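Local coordinates for protein putative S41 protease (Bacteroides fragilis NCTC 9343, PDB 3K50) that is probably a serine peptidase of family S41 that cleaves peptide bonds and carries a PDZ-like domain beside a catalytic domain of the ClpP/crotonase clan, at residues D230-T235 and Y370-Y375; A252-Q257 and N313-V318; T292-T297 and K395-I400; M307-L312 and T362-T367. All blocks are in the same frame, centred on the assembly; numbering follows the deposited sequence. Where two conformers were deposited one is given.

In the fold
The four contacts lie in and around the catalytic S41 part. Contacts 2 and 3 meet on neighbouring parallel strands 292-297 and 317-322 of the mixed sheet, with centres about 18 Å apart. Contact 4 involves helix 304-312, which connects these two strands, and the loop leading into edge strand 368-369. Contact 1 begins where strand 226-230 ends; its centre is about 14 Å from that of contact 3 and about 26 Å from that of contact 2. Leu231 N probably bonds to Leu296 O of contact 3. First segments follow the order 1, 2, 3, 4. The second segment of contact 3 lies on C-terminal helix 388-398, which packs on the sheet; that of contact 1 follows strand 368-369.

Contact 1. Residues D230-T235 and Y370-Y375; sequences DLRYNT and YNEDSY
Glu372 reaches across to Arg232 and Tyr233 and gives one carboxylate oxygen to each. The ionic part is a salt bridge, Arg232 NH1 to Glu372 OE1 at 2.8 Å, with an N-H...O angle of 153°. OE1 lies in the guanidinium plane and is met nearly along its C-O bond. The second bond runs from the Tyr233 hydroxyl, OH, to Glu372 OE2, at 2.6 Å. The hydroxyl comes from the syn side, somewhat above the carboxylate plane. Glu372 CG sits between the backbone N and carbonyl carbon (chi1 63°), and the chain beyond it is extended.

The other side of the guanidinium is held side-on by Asp230. Arg232 NE bonds to Asp230 OD1 at 2.9 Å, and Arg232 NH2 to Asp230 OD2 at 2.8 Å. This grip fixes its rotation and directs NH1 at Glu372. Arg232 CG lies 3.6 Å above the plane of the Tyr233 ring, over its centre.

Asp230, Arg232 and Glu372 form a buried salt-bridge network. Glu387 also pairs with Arg232 NH1, and Arg110, from the PDZ-like part of the chain, bridges to Glu372 and bonds to Tyr233 OH. The two arginines lie close, and the shared Glu372 probably offsets their charge. The contact joins the turn after strand 226-230 to the 3-10 segment after strand 368-369. Arg232 also packs on Leu296 of strand 292-297 and on Leu389 of helix 388-398.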
loop_
_atom_site.group_PDB
_atom_site.type_symbol
_atom_site.label_atom_id
_atom_site.label_comp_id
_atom_site.label_asym_id
_atom_site.label_seq_id
_atom_site.Cartn_x
_atom_site.Cartn_y
_atom_site.Cartn_z
ATOM N N ASP A 230 -5.928 2.898 8.010
ATOM C CA ASP A 230 -6.320 2.824 6.614
ATOM C C ASP A 230 -5.107 2.396 5.762
ATOM O O ASP A 230 -4.208 3.180 5.488
ATOM C CB ASP A 230 -6.919 4.204 6.223
ATOM C CG ASP A 230 -7.588 4.211 4.881
ATOM O OD1 ASP A 230 -7.386 3.272 4.090
ATOM O OD2 ASP A 230 -8.362 5.166 4.611
ATOM N N LEU A 231 -5.064 1.104 5.407
ATOM C CA LEU A 231 -4.014 0.518 4.585
ATOM C C LEU A 231 -4.547 0.172 3.184
ATOM O O LEU A 231 -4.002 -0.642 2.445
ATOM C CB LEU A 231 -3.545 -0.757 5.265
ATOM C CG LEU A 231 -2.972 -0.654 6.665
ATOM C CD1 LEU A 231 -2.497 -2.066 7.221
ATOM C CD2 LEU A 231 -1.837 0.390 6.714
ATOM N N ARG A 232 -5.619 0.804 2.779
ATOM C CA ARG A 232 -6.263 0.361 1.553
ATOM C C ARG A 232 -5.436 0.315 0.271
ATOM O O ARG A 232 -5.762 -0.487 -0.620
ATOM C CB ARG A 232 -7.565 1.151 1.298
ATOM C CG ARG A 232 -7.384 2.535 0.737
ATOM C CD ARG A 232 -8.738 3.189 0.579
ATOM N NE ARG A 232 -9.260 3.665 1.850
ATOM C CZ ARG A 232 -10.483 4.164 2.055
ATOM N NH1 ARG A 232 -11.404 4.170 1.087
ATOM N NH2 ARG A 232 -10.807 4.600 3.279
ATOM N N TYR A 233 -4.465 1.203 0.133
ATOM C CA TYR A 233 -3.652 1.258 -1.037
ATOM C C TYR A 233 -2.212 0.986 -0.677
ATOM O O TYR A 233 -1.333 1.252 -1.483
ATOM C CB TYR A 233 -3.749 2.660 -1.734
ATOM C CG TYR A 233 -5.105 3.089 -2.150
ATOM C CD1 TYR A 233 -6.022 2.169 -2.699
ATOM C CD2 TYR A 233 -5.478 4.468 -2.121
ATOM C CE1 TYR A 233 -7.258 2.567 -3.037
ATOM C CE2 TYR A 233 -6.726 4.869 -2.536
ATOM C CZ TYR A 233 -7.606 3.911 -2.986
ATOM O OH TYR A 233 -8.882 4.293 -3.349
ATOM N N ASN A 234 -1.971 0.402 0.487
ATOM C CA ASN A 234 -0.608 0.132 0.970
ATOM C C ASN A 234 -0.026 -1.203 0.444
ATOM O O ASN A 234 -0.430 -2.295 0.854
ATOM C CB ASN A 234 -0.608 0.171 2.494
ATOM C CG ASN A 234 0.795 0.220 3.073
ATOM O OD1 ASN A 234 1.688 -0.494 2.600
ATOM N ND2 ASN A 234 0.982 1.023 4.139
ATOM N N THR A 235 0.937 -1.102 -0.478
ATOM C CA THR A 235 1.489 -2.271 -1.180
ATOM C C THR A 235 2.673 -2.906 -0.422
ATOM O O THR A 235 3.321 -3.843 -0.909
ATOM C CB THR A 235 1.921 -1.899 -2.617
ATOM O OG1 THR A 235 3.070 -1.064 -2.560
ATOM C CG2 THR A 235 0.800 -1.194 -3.411
ATOM N N TYR A 370 -16.890 -4.244 1.970
ATOM C CA TYR A 370 -17.285 -2.983 1.392
ATOM C C TYR A 370 -16.363 -2.649 0.224
ATOM O O TYR A 370 -15.155 -2.473 0.412
ATOM C CB TYR A 370 -17.164 -1.854 2.421
ATOM C CG TYR A 370 -18.291 -1.799 3.405
ATOM C CD1 TYR A 370 -18.262 -2.547 4.583
ATOM C CD2 TYR A 370 -19.392 -0.960 3.188
ATOM C CE1 TYR A 370 -19.311 -2.499 5.485
ATOM C CE2 TYR A 370 -20.442 -0.928 4.068
ATOM C CZ TYR A 370 -20.390 -1.705 5.221
ATOM O OH TYR A 370 -21.422 -1.665 6.118
ATOM N N ASN A 371 -16.922 -2.632 -0.991
ATOM C CA ASN A 371 -16.180 -2.246 -2.189
ATOM C C ASN A 371 -16.390 -0.740 -2.347
ATOM O O ASN A 371 -17.468 -0.304 -2.662
ATOM C CB ASN A 371 -16.710 -2.964 -3.434
ATOM C CG ASN A 371 -15.994 -2.545 -4.710
ATOM O OD1 ASN A 371 -15.100 -1.691 -4.720
ATOM N ND2 ASN A 371 -16.408 -3.146 -5.816
ATOM N N GLU A 372 -15.340 0.047 -2.193
ATOM C CA GLU A 372 -15.487 1.494 -2.246
ATOM C C GLU A 372 -16.058 2.009 -3.584
ATOM O O GLU A 372 -16.742 3.036 -3.621
ATOM C CB GLU A 372 -14.157 2.141 -1.953
ATOM C CG GLU A 372 -12.996 1.853 -2.969
ATOM C CD GLU A 372 -11.664 2.524 -2.593
ATOM O OE1 GLU A 372 -11.616 3.256 -1.574
ATOM O OE2 GLU A 372 -10.648 2.318 -3.319
ATOM N N ASP A 373 -15.748 1.313 -4.686
ATOM C CA ASP A 373 -16.276 1.671 -5.992
ATOM C C ASP A 373 -17.787 1.509 -6.162
ATOM O O ASP A 373 -18.319 2.040 -7.125
ATOM C CB ASP A 373 -15.553 0.919 -7.100
ATOM C CG ASP A 373 -14.040 1.170 -7.101
ATOM O OD1 ASP A 373 -13.608 2.222 -6.622
ATOM O OD2 ASP A 373 -13.292 0.291 -7.566
ATOM N N SER A 374 -18.471 0.798 -5.253
ATOM C CA SER A 374 -19.951 0.631 -5.320
ATOM C C SER A 374 -20.742 1.760 -4.633
ATOM O O SER A 374 -21.966 1.844 -4.772
ATOM C CB SER A 374 -20.368 -0.722 -4.709
ATOM O OG SER A 374 -19.928 -1.806 -5.512
ATOM N N TYR A 375 -20.033 2.655 -3.943
ATOM C CA TYR A 375 -20.648 3.696 -3.174
ATOM C C TYR A 375 -20.104 5.059 -3.615
ATOM O O TYR A 375 -19.406 5.742 -2.841
ATOM C CB TYR A 375 -20.319 3.467 -1.694
ATOM C CG TYR A 375 -20.827 2.212 -1.042
ATOM C CD1 TYR A 375 -20.142 1.012 -1.153
ATOM C CD2 TYR A 375 -21.969 2.241 -0.261
ATOM C CE1 TYR A 375 -20.633 -0.127 -0.534
ATOM C CE2 TYR A 375 -22.447 1.128 0.370
ATOM C CZ TYR A 375 -21.799 -0.062 0.223
ATOM O OH TYR A 375 -22.337 -1.148 0.912
#

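Contact 2. Residues A252-Q257 and N313-V318; sequences ADKMNQ and NPYMKV
Tyr315 OH is hydrogen-bonded to Leu258 O, just beyond the 252-257 turn, while the ring below it packs on Lys254 and Gln257. No hydrogen bond joins the two segments directly. Lys254 brings its CG, CD and CE obliquely to the CD1 corner of the ring. Its closest carbon is CD, 3.7 Å from Tyr315 CD1, and CE follows at 3.9 Å from the same atom. A bend at chi2 (-48°) lets the chain run past the ring. Gln257 meets the hydroxyl end of the ring, with its CB 3.8 Å from Tyr315 OH.

The turn that presents both residues is type II. It is closed by Gln257 N to Lys254 O at 3.0 Å, and Asn256 has the positive phi of its third position. Phe277 adds an edge-to-face contact to Tyr315, and its backbone pairs with Gln257.

The chemistry is that of a surface contact. Methylenes of two polar side chains pack on one side of a partly exposed ring, and a hydroxyl bond to the backbone ties the ring to the start of strand 258-263. The lysine charge adds no bond across the contact.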
loop_
_atom_site.group_PDB
_atom_site.type_symbol
_atom_site.label_atom_id
_atom_site.label_comp_id
_atom_site.label_asym_id
_atom_site.label_seq_id
_atom_site.Cartn_x
_atom_site.Cartn_y
_atom_site.Cartn_z
ATOM N N ALA A 252 -0.590 -2.436 26.020
ATOM C CA ALA A 252 0.609 -2.180 26.803
ATOM C C ALA A 252 1.127 -3.427 27.549
ATOM O O ALA A 252 2.329 -3.610 27.721
ATOM C CB ALA A 252 0.300 -1.026 27.785
ATOM N N ASP A 253 0.262 -4.339 27.958
ATOM C CA ASP A 253 0.803 -5.538 28.601
ATOM C C ASP A 253 1.499 -6.524 27.639
ATOM O O ASP A 253 1.979 -7.595 28.074
ATOM C CB ASP A 253 -0.267 -6.243 29.458
ATOM C CG ASP A 253 -1.469 -6.739 28.663
ATOM O OD1 ASP A 253 -1.560 -6.562 27.431
ATOM O OD2 ASP A 253 -2.365 -7.303 29.315
ATOM N N LYS A 254 1.534 -6.219 26.343
ATOM C CA LYS A 254 2.197 -7.084 25.375
ATOM C C LYS A 254 3.637 -6.714 25.081
ATOM O O LYS A 254 4.325 -7.425 24.331
ATOM C CB LYS A 254 1.441 -7.124 24.032
ATOM C CG LYS A 254 -0.038 -7.517 24.114
ATOM C CD LYS A 254 -0.325 -8.721 24.920
ATOM C CE LYS A 254 -1.823 -9.024 24.910
ATOM N NZ LYS A 254 -2.232 -10.078 25.858
HETATM N N MSE A 255 4.133 -5.650 25.697
HETATM C CA MSE A 255 5.472 -5.252 25.417
HETATM C C MSE A 255 6.405 -6.410 25.684
HETATM O O MSE A 255 6.262 -7.104 26.699
HETATM C CB MSE A 255 5.885 -4.048 26.246
HETATM C CG MSE A 255 5.118 -2.744 25.933
HETATM SE SE MSE A 255 5.284 -2.234 24.009
HETATM C CE MSE A 255 3.669 -2.897 23.325
ATOM N N ASN A 256 7.343 -6.593 24.741
ATOM C CA ASN A 256 8.421 -7.586 24.792
ATOM C C ASN A 256 8.007 -8.985 24.388
ATOM O O ASN A 256 8.840 -9.852 24.298
ATOM C CB ASN A 256 9.158 -7.602 26.141
ATOM C CG ASN A 256 9.794 -6.269 26.492
ATOM O OD1 ASN A 256 9.689 -5.787 27.628
ATOM N ND2 ASN A 256 10.526 -5.724 25.562
ATOM N N GLN A 257 6.731 -9.180 24.081
ATOM C CA GLN A 257 6.251 -10.460 23.578
ATOM C C GLN A 257 6.618 -10.618 22.108
ATOM O O GLN A 257 6.832 -9.637 21.405
ATOM C CB GLN A 257 4.731 -10.578 23.843
ATOM C CG GLN A 257 4.478 -10.572 25.400
ATOM C CD GLN A 257 3.075 -10.901 25.843
ATOM O OE1 GLN A 257 2.544 -10.299 26.794
ATOM N NE2 GLN A 257 2.477 -11.831 25.188
ATOM N N ASN A 313 -3.230 -10.092 15.022
ATOM C CA ASN A 313 -4.383 -11.033 15.244
ATOM C C ASN A 313 -4.393 -11.810 16.552
ATOM O O ASN A 313 -5.437 -11.870 17.209
ATOM C CB ASN A 313 -4.563 -12.057 14.075
ATOM C CG ASN A 313 -5.595 -11.598 13.027
ATOM O OD1 ASN A 313 -6.497 -10.840 13.367
ATOM N ND2 ASN A 313 -5.513 -12.114 11.774
ATOM N N PRO A 314 -3.286 -12.473 16.895
ATOM C CA PRO A 314 -3.226 -13.240 18.161
ATOM C C PRO A 314 -3.265 -12.423 19.440
ATOM O O PRO A 314 -3.509 -12.982 20.494
ATOM C CB PRO A 314 -1.852 -13.919 18.097
ATOM C CG PRO A 314 -1.445 -13.862 16.687
ATOM C CD PRO A 314 -2.072 -12.674 16.092
ATOM N N TYR A 315 -3.008 -11.122 19.350
ATOM C CA TYR A 315 -2.886 -10.292 20.537
ATOM C C TYR A 315 -3.984 -9.266 20.804
ATOM O O TYR A 315 -3.974 -8.653 21.857
ATOM C CB TYR A 315 -1.593 -9.506 20.433
ATOM C CG TYR A 315 -0.383 -10.343 20.607
ATOM C CD1 TYR A 315 -0.017 -10.784 21.870
ATOM C CD2 TYR A 315 0.418 -10.713 19.511
ATOM C CE1 TYR A 315 1.116 -11.581 22.051
ATOM C CE2 TYR A 315 1.551 -11.543 19.690
ATOM C CZ TYR A 315 1.905 -11.926 20.970
ATOM O OH TYR A 315 3.012 -12.689 21.188
HETATM N N MSE A 316 -4.835 -9.026 19.820
HETATM C CA MSE A 316 -5.866 -8.018 19.925
HETATM C C MSE A 316 -6.945 -8.361 18.885
HETATM O O MSE A 316 -6.762 -9.285 18.056
HETATM C CB MSE A 316 -5.253 -6.591 19.782
HETATM C CG MSE A 316 -4.667 -6.247 18.489
HETATM SE SE MSE A 316 -3.678 -4.549 18.414
HETATM C CE MSE A 316 -4.935 -3.026 18.918
ATOM N N LYS A 317 -8.098 -7.692 19.018
ATOM C CA LYS A 317 -9.208 -7.832 18.093
ATOM C C LYS A 317 -8.932 -6.926 16.900
ATOM O O LYS A 317 -8.813 -5.656 17.016
ATOM C CB LYS A 317 -10.552 -7.448 18.771
ATOM C CG LYS A 317 -11.793 -7.646 17.847
ATOM C CD LYS A 317 -13.104 -7.268 18.605
ATOM C CE LYS A 317 -14.383 -7.332 17.760
ATOM N NZ LYS A 317 -15.477 -6.550 18.457
ATOM N N VAL A 318 -8.791 -7.557 15.751
ATOM C CA VAL A 318 -8.462 -6.883 14.508
ATOM C C VAL A 318 -9.708 -7.024 13.615
ATOM O O VAL A 318 -10.131 -8.131 13.348
ATOM C CB VAL A 318 -7.241 -7.538 13.823
ATOM C CG1 VAL A 318 -6.928 -6.838 12.500
ATOM C CG2 VAL A 318 -6.049 -7.480 14.705
#

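Contact 3. Residues T292-T297 and K395-I400; sequences TVYVLT and KIMSGI
The ring of Tyr294 is met obliquely by both of its helix partners, Ile396 and Met397, and neither lies squarely on a face or at an edge. They come to different sides of the ring axis. Ile396 brings its CG2 branch to Tyr294 CE2 at 4.0 Å. Met397, a selenomethionine, sits along the side of CD1 and CE1. Its CB is 3.7 Å from Tyr294 CZ and 3.3 Å from Tyr294 OH, so the hydroxyl end of the ring rests against the start of this side chain. The chain of Met397 then turns back at chi3 (65°), and its methyl CE comes to 3.9 Å from Tyr294 CD1.

This is helix-on-sheet packing within the alpha/beta core of the S41 domain. Strand 292-297 lies in the middle of the mixed sheet, and the C-terminal helix 388-398 lies across one face of it. Met397 also packs on Val228 and Val189, and Ile396 on Ile321, so these two residues reach several strands.

A Schellman motif follows, centred on Gly399. Ile400 N bonds to Lys395 O at 2.9 Å, and Gly399 N to Ile396 O at 3.1 Å. Gly399 takes the positive phi (76°) that turns the chain away from the helix axis.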
loop_
_atom_site.group_PDB
_atom_site.type_symbol
_atom_site.label_atom_id
_atom_site.label_comp_id
_atom_site.label_asym_id
_atom_site.label_seq_id
_atom_site.Cartn_x
_atom_site.Cartn_y
_atom_site.Cartn_z
ATOM N N THR A 292 -8.616 -3.243 20.378
ATOM C CA THR A 292 -9.236 -3.448 19.082
ATOM C C THR A 292 -8.662 -2.434 18.083
ATOM O O THR A 292 -8.348 -1.298 18.458
ATOM C CB THR A 292 -10.755 -3.222 19.168
ATOM O OG1 THR A 292 -11.307 -4.077 20.157
ATOM C CG2 THR A 292 -11.455 -3.519 17.805
ATOM N N VAL A 293 -8.478 -2.865 16.842
ATOM C CA VAL A 293 -8.037 -1.990 15.751
ATOM C C VAL A 293 -8.893 -2.355 14.502
ATOM O O VAL A 293 -9.208 -3.502 14.300
ATOM C CB VAL A 293 -6.521 -2.030 15.494
ATOM C CG1 VAL A 293 -6.043 -3.474 15.113
ATOM C CG2 VAL A 293 -6.148 -1.043 14.430
ATOM N N TYR A 294 -9.381 -1.350 13.789
ATOM C CA TYR A 294 -10.125 -1.518 12.515
ATOM C C TYR A 294 -9.098 -1.168 11.427
ATOM O O TYR A 294 -8.439 -0.094 11.471
ATOM C CB TYR A 294 -11.375 -0.638 12.437
ATOM C CG TYR A 294 -12.363 -0.956 13.542
ATOM C CD1 TYR A 294 -12.168 -0.485 14.828
ATOM C CD2 TYR A 294 -13.455 -1.801 13.315
ATOM C CE1 TYR A 294 -13.061 -0.802 15.858
ATOM C CE2 TYR A 294 -14.331 -2.143 14.354
ATOM C CZ TYR A 294 -14.110 -1.657 15.618
ATOM O OH TYR A 294 -14.947 -1.975 16.663
ATOM N N VAL A 295 -8.929 -2.099 10.493
ATOM C CA VAL A 295 -7.974 -1.993 9.398
ATOM C C VAL A 295 -8.758 -1.996 8.083
ATOM O O VAL A 295 -9.578 -2.892 7.833
ATOM C CB VAL A 295 -6.909 -3.120 9.458
ATOM C CG1 VAL A 295 -5.889 -2.980 8.265
ATOM C CG2 VAL A 295 -6.159 -3.078 10.799
ATOM N N LEU A 296 -8.607 -0.909 7.327
ATOM C CA LEU A 296 -9.257 -0.756 6.014
ATOM C C LEU A 296 -8.371 -1.315 4.899
ATOM O O LEU A 296 -7.202 -0.914 4.759
ATOM C CB LEU A 296 -9.588 0.716 5.783
ATOM C CG LEU A 296 -10.275 1.476 6.916
ATOM C CD1 LEU A 296 -10.670 2.905 6.514
ATOM C CD2 LEU A 296 -11.508 0.709 7.405
ATOM N N THR A 297 -8.933 -2.230 4.115
ATOM C CA THR A 297 -8.173 -3.032 3.123
ATOM C C THR A 297 -8.778 -3.100 1.736
ATOM O O THR A 297 -9.953 -2.854 1.582
ATOM C CB THR A 297 -8.035 -4.532 3.642
ATOM O OG1 THR A 297 -9.322 -5.170 3.739
ATOM C CG2 THR A 297 -7.392 -4.579 5.008
ATOM N N LYS A 395 -19.499 3.041 12.385
ATOM C CA LYS A 395 -20.786 2.476 12.694
ATOM C C LYS A 395 -20.630 1.129 13.405
ATOM O O LYS A 395 -21.354 0.829 14.373
ATOM C CB LYS A 395 -21.657 2.303 11.429
ATOM C CG LYS A 395 -22.229 3.620 10.804
ATOM C CD LYS A 395 -23.239 3.210 9.686
ATOM C CE LYS A 395 -23.813 4.360 8.800
ATOM N NZ LYS A 395 -23.820 5.646 9.502
ATOM N N ILE A 396 -19.734 0.294 12.905
ATOM C CA ILE A 396 -19.540 -1.032 13.500
ATOM C C ILE A 396 -19.085 -0.925 14.968
ATOM O O ILE A 396 -19.632 -1.585 15.808
ATOM C CB ILE A 396 -18.565 -1.867 12.687
ATOM C CG1 ILE A 396 -19.271 -2.336 11.401
ATOM C CG2 ILE A 396 -18.080 -3.101 13.480
ATOM C CD1 ILE A 396 -18.346 -2.455 10.139
HETATM N N MSE A 397 -18.163 -0.023 15.277
HETATM C CA MSE A 397 -17.698 0.097 16.651
HETATM C C MSE A 397 -18.795 0.660 17.552
HETATM O O MSE A 397 -18.754 0.500 18.754
HETATM C CB MSE A 397 -16.419 0.950 16.724
HETATM C CG MSE A 397 -16.644 2.436 16.534
HETATM SE SE MSE A 397 -15.040 3.528 16.625
HETATM C CE MSE A 397 -14.100 2.850 15.017
ATOM N N SER A 398 -19.774 1.337 16.989
ATOM C CA SER A 398 -20.843 1.913 17.790
ATOM C C SER A 398 -22.071 1.028 17.823
ATOM O O SER A 398 -23.062 1.403 18.437
ATOM C CB SER A 398 -21.279 3.258 17.182
ATOM O OG SER A 398 -20.285 4.204 17.286
ATOM N N GLY A 399 -22.053 -0.090 17.116
ATOM C CA GLY A 399 -23.210 -0.993 17.014
ATOM C C GLY A 399 -24.342 -0.569 16.113
ATOM O O GLY A 399 -25.418 -1.130 16.202
ATOM N N ILE A 400 -24.120 0.434 15.271
ATOM C CA ILE A 400 -25.117 0.992 14.353
ATOM C C ILE A 400 -25.286 -0.001 13.229
ATOM O O ILE A 400 -26.423 -0.274 12.783
ATOM C CB ILE A 400 -24.708 2.399 13.811
ATOM C CG1 ILE A 400 -24.674 3.425 14.949
ATOM C CG2 ILE A 400 -25.710 2.902 12.750
ATOM C CD1 ILE A 400 -23.818 4.716 14.728
#

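Contact 4. Residues M307-L312 and T362-T367; sequences MVINCL and TGFKPT
Ile309 has CG1 beside its backbone N (chi1 -63°), which places the other branch, CG2, opposite that nitrogen and against Phe364. In Phe364 the ring carbon CG stands opposite the carbonyl carbon (chi1 -80°), and the ring swings toward the helix. The two side chains slide past each other in opposite directions. CG2 of Ile309 ends over the middle of the ring, 3.8 Å from the Phe364 centroid and 13° off the normal. This is a CH-pi contact.

Asn310 meets the same ring at the edge. Its CB lies near the ring plane, 3.8 Å from Phe364 CZ. Its ND2 bonds to Lys357 O, which holds the buried amide, while CB serves the apolar contact. Tyr360 also stacks on the Phe364 ring, and Ile309 too touches Leu320.

Phe364 packs between helix 304-312 and Leu320 of strand 317-322. Helix 304-312 is the crossover of a beta-alpha-beta unit between the adjacent parallel strands 292-297 and 317-322. Loop 362-367 packs on that helix and leads into edge strand 368-369, in a layered alpha/beta core consistent with the ClpP/crotonase clan.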
loop_
_atom_site.group_PDB
_atom_site.type_symbol
_atom_site.label_atom_id
_atom_site.label_comp_id
_atom_site.label_asym_id
_atom_site.label_seq_id
_atom_site.Cartn_x
_atom_site.Cartn_y
_atom_site.Cartn_z
HETATM N N MSE A 307 1.266 -8.462 7.032
HETATM C CA MSE A 307 2.030 -8.897 8.226
HETATM C C MSE A 307 1.508 -8.242 9.490
HETATM O O MSE A 307 1.432 -8.882 10.533
HETATM C CB MSE A 307 3.510 -8.581 8.023
HETATM C CG MSE A 307 4.483 -8.877 9.218
HETATM SE SE MSE A 307 4.376 -7.633 10.777
HETATM C CE MSE A 307 6.307 -7.673 11.621
ATOM N N VAL A 308 1.108 -6.982 9.390
ATOM C CA VAL A 308 0.572 -6.279 10.516
ATOM C C VAL A 308 -0.709 -6.922 10.954
ATOM O O VAL A 308 -0.957 -7.134 12.149
ATOM C CB VAL A 308 0.308 -4.773 10.178
ATOM C CG1 VAL A 308 -0.507 -4.136 11.295
ATOM C CG2 VAL A 308 1.633 -4.087 9.929
ATOM N N ILE A 309 -1.542 -7.247 10.007
ATOM C CA ILE A 309 -2.785 -7.946 10.327
ATOM C C ILE A 309 -2.510 -9.310 10.945
ATOM O O ILE A 309 -3.063 -9.661 11.991
ATOM C CB ILE A 309 -3.708 -8.146 9.073
ATOM C CG1 ILE A 309 -4.143 -6.771 8.504
ATOM C CG2 ILE A 309 -4.877 -9.074 9.409
ATOM C CD1 ILE A 309 -4.752 -6.852 7.037
ATOM N N ASN A 310 -1.682 -10.097 10.296
ATOM C CA ASN A 310 -1.421 -11.442 10.804
ATOM C C ASN A 310 -0.834 -11.514 12.245
ATOM O O ASN A 310 -1.168 -12.409 13.024
ATOM C CB ASN A 310 -0.444 -12.161 9.839
ATOM C CG ASN A 310 -0.254 -13.617 10.213
ATOM O OD1 ASN A 310 -1.249 -14.335 10.371
ATOM N ND2 ASN A 310 1.031 -14.062 10.389
ATOM N N CYS A 311 0.146 -10.643 12.499
ATOM C CA CYS A 311 0.902 -10.542 13.733
ATOM C C CYS A 311 0.191 -9.866 14.866
ATOM O O CYS A 311 0.421 -10.217 16.029
ATOM C CB CYS A 311 2.219 -9.838 13.446
ATOM S SG CYS A 311 3.231 -10.957 12.346
ATOM N N LEU A 312 -0.666 -8.897 14.566
ATOM C CA LEU A 312 -1.538 -8.374 15.622
ATOM C C LEU A 312 -2.742 -9.291 15.976
ATOM O O LEU A 312 -3.213 -9.245 17.126
ATOM C CB LEU A 312 -2.067 -7.007 15.283
ATOM C CG LEU A 312 -1.027 -5.915 15.191
ATOM C CD1 LEU A 312 -1.769 -4.655 14.787
ATOM C CD2 LEU A 312 -0.279 -5.776 16.530
ATOM N N THR A 362 -3.867 -16.349 -0.685
ATOM C CA THR A 362 -5.038 -15.770 -1.391
ATOM C C THR A 362 -5.638 -14.526 -0.723
ATOM O O THR A 362 -6.507 -13.869 -1.308
ATOM C CB THR A 362 -6.195 -16.812 -1.777
ATOM O OG1 THR A 362 -7.147 -16.961 -0.715
ATOM C CG2 THR A 362 -5.623 -18.172 -2.206
ATOM N N GLY A 363 -5.136 -14.157 0.457
ATOM C CA GLY A 363 -5.530 -12.927 1.117
ATOM C C GLY A 363 -6.397 -13.070 2.354
ATOM O O GLY A 363 -6.972 -14.145 2.624
ATOM N N PHE A 364 -6.435 -11.996 3.136
ATOM C CA PHE A 364 -7.325 -11.975 4.284
ATOM C C PHE A 364 -8.676 -11.481 3.809
ATOM O O PHE A 364 -8.794 -10.371 3.292
ATOM C CB PHE A 364 -6.842 -11.023 5.373
ATOM C CG PHE A 364 -5.739 -11.580 6.257
ATOM C CD1 PHE A 364 -6.020 -12.554 7.209
ATOM C CD2 PHE A 364 -4.475 -11.075 6.199
ATOM C CE1 PHE A 364 -5.040 -13.004 8.055
ATOM C CE2 PHE A 364 -3.469 -11.528 7.063
ATOM C CZ PHE A 364 -3.759 -12.506 7.971
ATOM N N LYS A 365 -9.688 -12.281 4.065
ATOM C CA LYS A 365 -11.050 -11.917 3.765
ATOM C C LYS A 365 -11.535 -10.854 4.747
ATOM O O LYS A 365 -11.283 -10.936 5.935
ATOM C CB LYS A 365 -11.925 -13.164 3.843
ATOM C CG LYS A 365 -13.316 -12.943 3.320
ATOM C CD LYS A 365 -14.190 -14.230 3.206
ATOM C CE LYS A 365 -15.045 -14.512 4.449
ATOM N NZ LYS A 365 -16.221 -15.433 4.161
ATOM N N PRO A 366 -12.239 -9.850 4.273
ATOM C CA PRO A 366 -12.653 -8.886 5.287
ATOM C C PRO A 366 -13.730 -9.431 6.243
ATOM O O PRO A 366 -14.513 -10.318 5.873
ATOM C CB PRO A 366 -13.247 -7.724 4.449
ATOM C CG PRO A 366 -13.678 -8.293 3.177
ATOM C CD PRO A 366 -12.686 -9.464 2.906
ATOM N N THR A 367 -13.772 -8.870 7.447
ATOM C CA THR A 367 -14.822 -9.138 8.417
ATOM C C THR A 367 -16.117 -8.564 7.850
ATOM O O THR A 367 -17.187 -9.183 7.924
ATOM C CB THR A 367 -14.518 -8.514 9.807
ATOM O OG1 THR A 367 -13.121 -8.658 10.143
ATOM C CG2 THR A 367 -15.412 -9.146 10.923
#